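Local coordinates for protein 3-dehydroquinate dehydratase (Enterococcus faecalis, PDB 4PH6) that catalyses the cis-dehydration of 3-dehydroquinate to 3-dehydroshikimate through an imine intermediate, the third step of the chorismate pathway, at residues Lys20-Ile25 with Ser224-Gly229; Leu47-Leu52 with Leu81-Thr86. All blocks are in the same frame, centred on the assembly; numbering follows the deposited sequence.

Contact 1: residues Lys20-Ile25 with Ser224-Gly229; sequences KIVVPI and SALTFG
Val22 presses its branched side chain flat against the ring of Phe228: Val22 CB stands 3.8 Å from the centroid of the Phe228 ring and only 3° off its normal, a CH-pi contact over the middle of one face. With chi1 at -173°, Val22 CG1 is held opposite the backbone N and runs over the CE2 side of the ring, where Val22 CG1 and Phe228 CE2 are 3.6 Å apart. The other methyl is in looser touch with Leu226, Val22 CG2 lying 4.1 Å from Leu226 CD2. Beneath these side chains, parallel backbone bonds join the two strands: Val22 N reaches Thr227 O at 2.9 Å, and Gly229 N reaches Val22 O at 2.8 Å in a nearly straight bond. This pairing of the first and last strands of the barrel closes the (beta/alpha)8 fold, and Thr227 OG1 adds a hydrogen bond to the backbone O of Arg216, a predicted substrate-binding residue. Pairing stops at Pro24, which has no N-H to offer; instead its CD sits 3.1 Å from Gly229 O. The contact opens toward solvent at the partly exposed Lys20. Lys20 N still donates to Ala225 O, but at a longer 3.1 Å and from 34° outside the carbonyl plane. Lys20 CB meets Leu226 CD2, whereas the rest of its chain, bent at chi2 and chi4, leads away from Leu226. The amino group is held by Asn18 O and Arg13 O, and it reaches across to Ala225 O only by way of a water 3.3 Å from Lys20 NZ.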
loop_
_atom_site.group_PDB
_atom_site.type_symbol
_atom_site.label_atom_id
_atom_site.label_comp_id
_atom_site.label_asym_id
_atom_site.label_seq_id
_atom_site.Cartn_x
_atom_site.Cartn_y
_atom_site.Cartn_z
ATOM N N LYS A 20 12.980 0.696 -9.394
ATOM C CA LYS A 20 13.268 0.064 -10.665
ATOM C C LYS A 20 12.714 -1.344 -10.643
ATOM O O LYS A 20 12.700 -1.997 -9.595
ATOM C CB LYS A 20 14.771 0.078 -10.950
ATOM C CG LYS A 20 15.367 1.489 -10.913
ATOM C CD LYS A 20 14.604 2.428 -11.852
ATOM C CE LYS A 20 15.187 3.847 -11.888
ATOM N NZ LYS A 20 14.960 4.607 -10.636
ATOM N N ILE A 21 12.239 -1.801 -11.795
ATOM C CA ILE A 21 11.565 -3.081 -11.864
ATOM C C ILE A 21 12.485 -4.191 -12.345
ATOM O O ILE A 21 13.190 -4.046 -13.350
ATOM C CB ILE A 21 10.323 -3.017 -12.771
ATOM C CG1 ILE A 21 9.398 -1.881 -12.321
ATOM C CG2 ILE A 21 9.596 -4.330 -12.763
ATOM C CD1 ILE A 21 8.058 -1.856 -13.039
ATOM N N VAL A 22 12.445 -5.293 -11.598
ATOM C CA VAL A 22 13.251 -6.480 -11.814
ATOM C C VAL A 22 12.373 -7.660 -12.192
ATOM O O VAL A 22 11.475 -8.031 -11.436
ATOM C CB VAL A 22 14.040 -6.883 -10.540
ATOM C CG1 VAL A 22 15.003 -8.035 -10.839
ATOM C CG2 VAL A 22 14.766 -5.683 -9.945
ATOM N N VAL A 23 12.638 -8.270 -13.338
ATOM C CA VAL A 23 11.950 -9.499 -13.685
ATOM C C VAL A 23 12.925 -10.660 -13.533
ATOM O O VAL A 23 14.065 -10.591 -14.017
ATOM C CB VAL A 23 11.349 -9.457 -15.127
ATOM C CG1 VAL A 23 12.421 -9.196 -16.185
ATOM C CG2 VAL A 23 10.607 -10.749 -15.441
ATOM N N PRO A 24 12.488 -11.727 -12.830
ATOM C CA PRO A 24 13.245 -12.979 -12.691
ATOM C C PRO A 24 13.029 -13.964 -13.852
ATOM O O PRO A 24 11.932 -14.119 -14.384
ATOM C CB PRO A 24 12.701 -13.567 -11.390
ATOM C CG PRO A 24 11.262 -13.122 -11.389
ATOM C CD PRO A 24 11.233 -11.762 -12.053
ATOM N N ILE A 25 14.114 -14.621 -14.237
ATOM C CA ILE A 25 14.039 -15.784 -15.088
ATOM C C ILE A 25 14.231 -16.998 -14.193
ATOM O O ILE A 25 15.255 -17.107 -13.521
ATOM C CB ILE A 25 15.097 -15.739 -16.198
ATOM C CG1 ILE A 25 14.865 -14.505 -17.083
ATOM C CG2 ILE A 25 15.075 -17.029 -17.009
ATOM C CD1 ILE A 25 15.827 -14.380 -18.255
ATOM N N SER A 224 12.370 1.781 -0.651
ATOM C CA SER A 224 12.819 0.526 -1.241
ATOM C C SER A 224 13.106 0.758 -2.730
ATOM O O SER A 224 12.217 1.154 -3.480
ATOM C CB SER A 224 11.758 -0.559 -1.033
ATOM O OG SER A 224 12.167 -1.802 -1.574
ATOM N N ALA A 225 14.343 0.521 -3.163
ATOM C CA ALA A 225 14.760 0.966 -4.495
ATOM C C ALA A 225 14.543 -0.045 -5.635
ATOM O O ALA A 225 14.640 0.314 -6.816
ATOM C CB ALA A 225 16.208 1.381 -4.452
ATOM N N LEU A 226 14.255 -1.294 -5.296
ATOM C CA LEU A 226 13.933 -2.294 -6.315
ATOM C C LEU A 226 12.674 -3.079 -5.948
ATOM O O LEU A 226 12.395 -3.322 -4.775
ATOM C CB LEU A 226 15.104 -3.262 -6.523
ATOM C CG LEU A 226 16.419 -2.745 -7.120
ATOM C CD1 LEU A 226 17.416 -3.884 -7.209
ATOM C CD2 LEU A 226 16.212 -2.079 -8.506
ATOM N N THR A 227 11.909 -3.462 -6.959
ATOM C CA THR A 227 10.750 -4.302 -6.743
ATOM C C THR A 227 10.742 -5.402 -7.806
ATOM O O THR A 227 11.160 -5.191 -8.947
ATOM C CB THR A 227 9.429 -3.469 -6.761
ATOM O OG1 THR A 227 8.303 -4.326 -6.535
ATOM C CG2 THR A 227 9.253 -2.704 -8.090
ATOM N N PHE A 228 10.295 -6.589 -7.423
ATOM C CA PHE A 228 10.394 -7.753 -8.293
ATOM C C PHE A 228 9.031 -8.121 -8.866
ATOM O O PHE A 228 8.037 -8.215 -8.137
ATOM C CB PHE A 228 11.007 -8.929 -7.522
ATOM C CG PHE A 228 12.513 -8.833 -7.350
ATOM C CD1 PHE A 228 13.085 -7.781 -6.643
ATOM C CD2 PHE A 228 13.353 -9.806 -7.883
ATOM C CE1 PHE A 228 14.458 -7.695 -6.485
ATOM C CE2 PHE A 228 14.728 -9.725 -7.721
ATOM C CZ PHE A 228 15.274 -8.669 -7.025
ATOM N N GLY A 229 8.984 -8.298 -10.181
ATOM C CA GLY A 229 7.744 -8.596 -10.869
ATOM C C GLY A 229 7.881 -9.766 -11.816
ATOM O O GLY A 229 8.855 -9.854 -12.574
HETATM O O HOH W 1 15.452 3.207 -7.721
#

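Contact 2: residues Leu47-Leu52 with Leu81-Thr86; sequences LVEWRL and LLTFRT
Thr83 OG1 donates to Glu49 OE1 at 2.7 Å, meeting the carboxylate on its anti side and 27° out of its plane. The two residues stand on neighbouring parallel strands of a beta-alpha-beta unit in the barrel, and Glu49, Trp50, Arg51 and Arg85 are predicted to bind 3-dehydroquinate. Glu49 reaches Thr83 through a largely extended chain (chi1 177°, chi2 -168°), with Leu81 CD2 packed 3.8 Å from Glu49 CG. Arg85 NH2 is too far from Glu49 OE1 for a salt bridge; one water links them, giving a hydrogen to Glu49 OE1 and accepting one from Arg85 NH2. Over a face of the Arg85 guanidinium lies Thr83 CG2, while Asp117 and Glu119 hold its nitrogens by salt bridges. Arg51 lays a face of its own guanidinium on Arg85 CB, 3.3 Å from Arg51 NH2, and Asp53 fixes it with a salt bridge. Behind this polar shell, backbone bonds such as Leu52 N to Thr83 O (2.8 Å) set the register. On the other side of the sheet Trp50, backed by helix 61-73, receives Leu82 CD2 at 3.5 Å from Trp50 CE3, and Leu52 CD2 rests over the rim of the indole face.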
loop_
_atom_site.group_PDB
_atom_site.type_symbol
_atom_site.label_atom_id
_atom_site.label_comp_id
_atom_site.label_asym_id
_atom_site.label_seq_id
_atom_site.Cartn_x
_atom_site.Cartn_y
_atom_site.Cartn_z
ATOM N N LEU A 47 15.475 -4.132 -15.147
ATOM C CA LEU A 47 16.523 -5.126 -15.167
ATOM C C LEU A 47 15.991 -6.540 -15.023
ATOM O O LEU A 47 14.796 -6.749 -14.859
ATOM C CB LEU A 47 17.586 -4.829 -14.091
ATOM C CG LEU A 47 17.344 -4.683 -12.591
ATOM C CD1 LEU A 47 18.696 -4.679 -11.870
ATOM C CD2 LEU A 47 16.575 -3.406 -12.282
ATOM N N VAL A 48 16.909 -7.496 -15.119
ATOM C CA VAL A 48 16.593 -8.914 -15.202
ATOM C C VAL A 48 17.403 -9.697 -14.182
ATOM O O VAL A 48 18.620 -9.530 -14.101
ATOM C CB VAL A 48 16.901 -9.471 -16.610
ATOM C CG1 VAL A 48 16.778 -10.983 -16.628
ATOM C CG2 VAL A 48 15.999 -8.813 -17.643
ATOM N N GLU A 49 16.739 -10.547 -13.404
ATOM C CA GLU A 49 17.446 -11.432 -12.497
ATOM C C GLU A 49 17.378 -12.865 -13.003
ATOM O O GLU A 49 16.303 -13.455 -13.094
ATOM C CB GLU A 49 16.874 -11.350 -11.078
ATOM C CG GLU A 49 17.534 -12.323 -10.111
ATOM C CD GLU A 49 16.782 -12.462 -8.781
ATOM O OE1 GLU A 49 17.427 -12.298 -7.715
ATOM O OE2 GLU A 49 15.555 -12.743 -8.808
ATOM N N TRP A 50 18.522 -13.443 -13.335
ATOM C CA TRP A 50 18.516 -14.849 -13.700
ATOM C C TRP A 50 18.730 -15.674 -12.432
ATOM O O TRP A 50 19.762 -15.556 -11.769
ATOM C CB TRP A 50 19.585 -15.155 -14.760
ATOM C CG TRP A 50 19.699 -16.604 -15.062
ATOM C CD1 TRP A 50 18.732 -17.558 -14.910
ATOM C CD2 TRP A 50 20.862 -17.291 -15.545
ATOM N NE1 TRP A 50 19.217 -18.784 -15.280
ATOM C CE2 TRP A 50 20.524 -18.646 -15.673
ATOM C CE3 TRP A 50 22.158 -16.880 -15.881
ATOM C CZ2 TRP A 50 21.432 -19.599 -16.119
ATOM C CZ3 TRP A 50 23.053 -17.821 -16.325
ATOM C CH2 TRP A 50 22.690 -19.166 -16.446
ATOM N N ARG A 51 17.743 -16.483 -12.069
ATOM C CA ARG A 51 17.878 -17.325 -10.885
ATOM C C ARG A 51 18.623 -18.625 -11.206
ATOM O O ARG A 51 18.079 -19.527 -11.829
ATOM C CB ARG A 51 16.504 -17.628 -10.278
ATOM C CG ARG A 51 15.863 -16.448 -9.532
ATOM C CD ARG A 51 16.457 -16.257 -8.149
ATOM N NE ARG A 51 16.314 -17.466 -7.344
ATOM C CZ ARG A 51 15.241 -17.765 -6.613
ATOM N NH1 ARG A 51 14.199 -16.936 -6.580
ATOM N NH2 ARG A 51 15.210 -18.896 -5.915
ATOM N N LEU A 52 19.868 -18.699 -10.748
ATOM C CA LEU A 52 20.767 -19.821 -11.028
ATOM C C LEU A 52 20.308 -21.148 -10.448
ATOM O O LEU A 52 20.524 -22.203 -11.048
ATOM C CB LEU A 52 22.173 -19.510 -10.492
ATOM C CG LEU A 52 22.842 -18.337 -11.204
ATOM C CD1 LEU A 52 24.250 -18.133 -10.697
ATOM C CD2 LEU A 52 22.833 -18.571 -12.718
ATOM N N LEU A 81 21.362 -9.107 -13.230
ATOM C CA LEU A 81 21.608 -9.606 -11.886
ATOM C C LEU A 81 21.622 -11.134 -11.885
ATOM O O LEU A 81 20.697 -11.777 -12.410
ATOM C CB LEU A 81 20.530 -9.082 -10.921
ATOM C CG LEU A 81 20.431 -9.647 -9.503
ATOM C CD1 LEU A 81 21.694 -9.363 -8.668
ATOM C CD2 LEU A 81 19.159 -9.109 -8.773
ATOM N N LEU A 82 22.668 -11.710 -11.296
ATOM C CA LEU A 82 22.765 -13.160 -11.153
ATOM C C LEU A 82 22.599 -13.530 -9.685
ATOM O O LEU A 82 23.201 -12.912 -8.798
ATOM C CB LEU A 82 24.099 -13.676 -11.701
ATOM C CG LEU A 82 24.307 -13.563 -13.222
ATOM C CD1 LEU A 82 25.571 -14.288 -13.668
ATOM C CD2 LEU A 82 23.116 -14.098 -13.982
ATOM N N THR A 83 21.789 -14.544 -9.432
ATOM C CA THR A 83 21.445 -14.943 -8.069
ATOM C C THR A 83 21.410 -16.446 -7.934
ATOM O O THR A 83 20.665 -17.100 -8.649
ATOM C CB THR A 83 20.044 -14.407 -7.661
ATOM O OG1 THR A 83 20.051 -12.973 -7.615
ATOM C CG2 THR A 83 19.607 -14.971 -6.325
ATOM N N PHE A 84 22.197 -17.001 -7.030
ATOM C CA PHE A 84 21.952 -18.375 -6.598
ATOM C C PHE A 84 21.276 -18.349 -5.232
ATOM O O PHE A 84 21.951 -18.207 -4.213
ATOM C CB PHE A 84 23.248 -19.201 -6.534
ATOM C CG PHE A 84 23.003 -20.682 -6.371
ATOM C CD1 PHE A 84 22.956 -21.517 -7.480
ATOM C CD2 PHE A 84 22.797 -21.235 -5.118
ATOM C CE1 PHE A 84 22.706 -22.876 -7.340
ATOM C CE2 PHE A 84 22.544 -22.603 -4.971
ATOM C CZ PHE A 84 22.496 -23.416 -6.082
ATOM N N ARG A 85 19.951 -18.434 -5.185
ATOM C CA ARG A 85 19.300 -18.430 -3.878
ATOM C C ARG A 85 19.567 -19.756 -3.175
ATOM O O ARG A 85 19.296 -20.824 -3.729
ATOM C CB ARG A 85 17.801 -18.176 -3.997
ATOM C CG ARG A 85 17.082 -17.999 -2.664
ATOM C CD ARG A 85 17.589 -16.794 -1.901
ATOM N NE ARG A 85 17.481 -15.583 -2.701
ATOM C CZ ARG A 85 18.454 -14.689 -2.839
ATOM N NH1 ARG A 85 19.609 -14.851 -2.210
ATOM N NH2 ARG A 85 18.259 -13.614 -3.584
ATOM N N THR A 86 20.113 -19.700 -1.970
ATOM C CA THR A 86 20.408 -20.940 -1.255
ATOM C C THR A 86 19.127 -21.504 -0.658
ATOM O O THR A 86 18.190 -20.762 -0.351
ATOM C CB THR A 86 21.439 -20.751 -0.136
ATOM O OG1 THR A 86 20.852 -19.989 0.926
ATOM C CG2 THR A 86 22.671 -20.030 -0.669
HETATM O O HOH W 2 15.825 -13.557 -5.460
#

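After the short hairpin 7-14, strand 20-25 is the first strand of the barrel; its partner in contact 1 comes about 200 residues later. Strand 47-51 follows, pairing with strand 20-25; after helix 61-73, strand 80-83 returns beside it, so contact 2 closes a short loop. The chain then builds the remaining barrel strands before 224-229 completes contact 1. The short loop thus lies wholly within the long one and the two do not cross. Strand 20-25 bridges them through its backbone: Ile25 N is 2.7 Å from Glu49 O, and Val23 O is 2.7 Å from Glu49 N. Strand 226-228 also touches Glu49 directly, Phe228 CE2 packing 3.3 Å from Glu49 OE2, which brings the barrel seam beside the predicted substrate-binding residues.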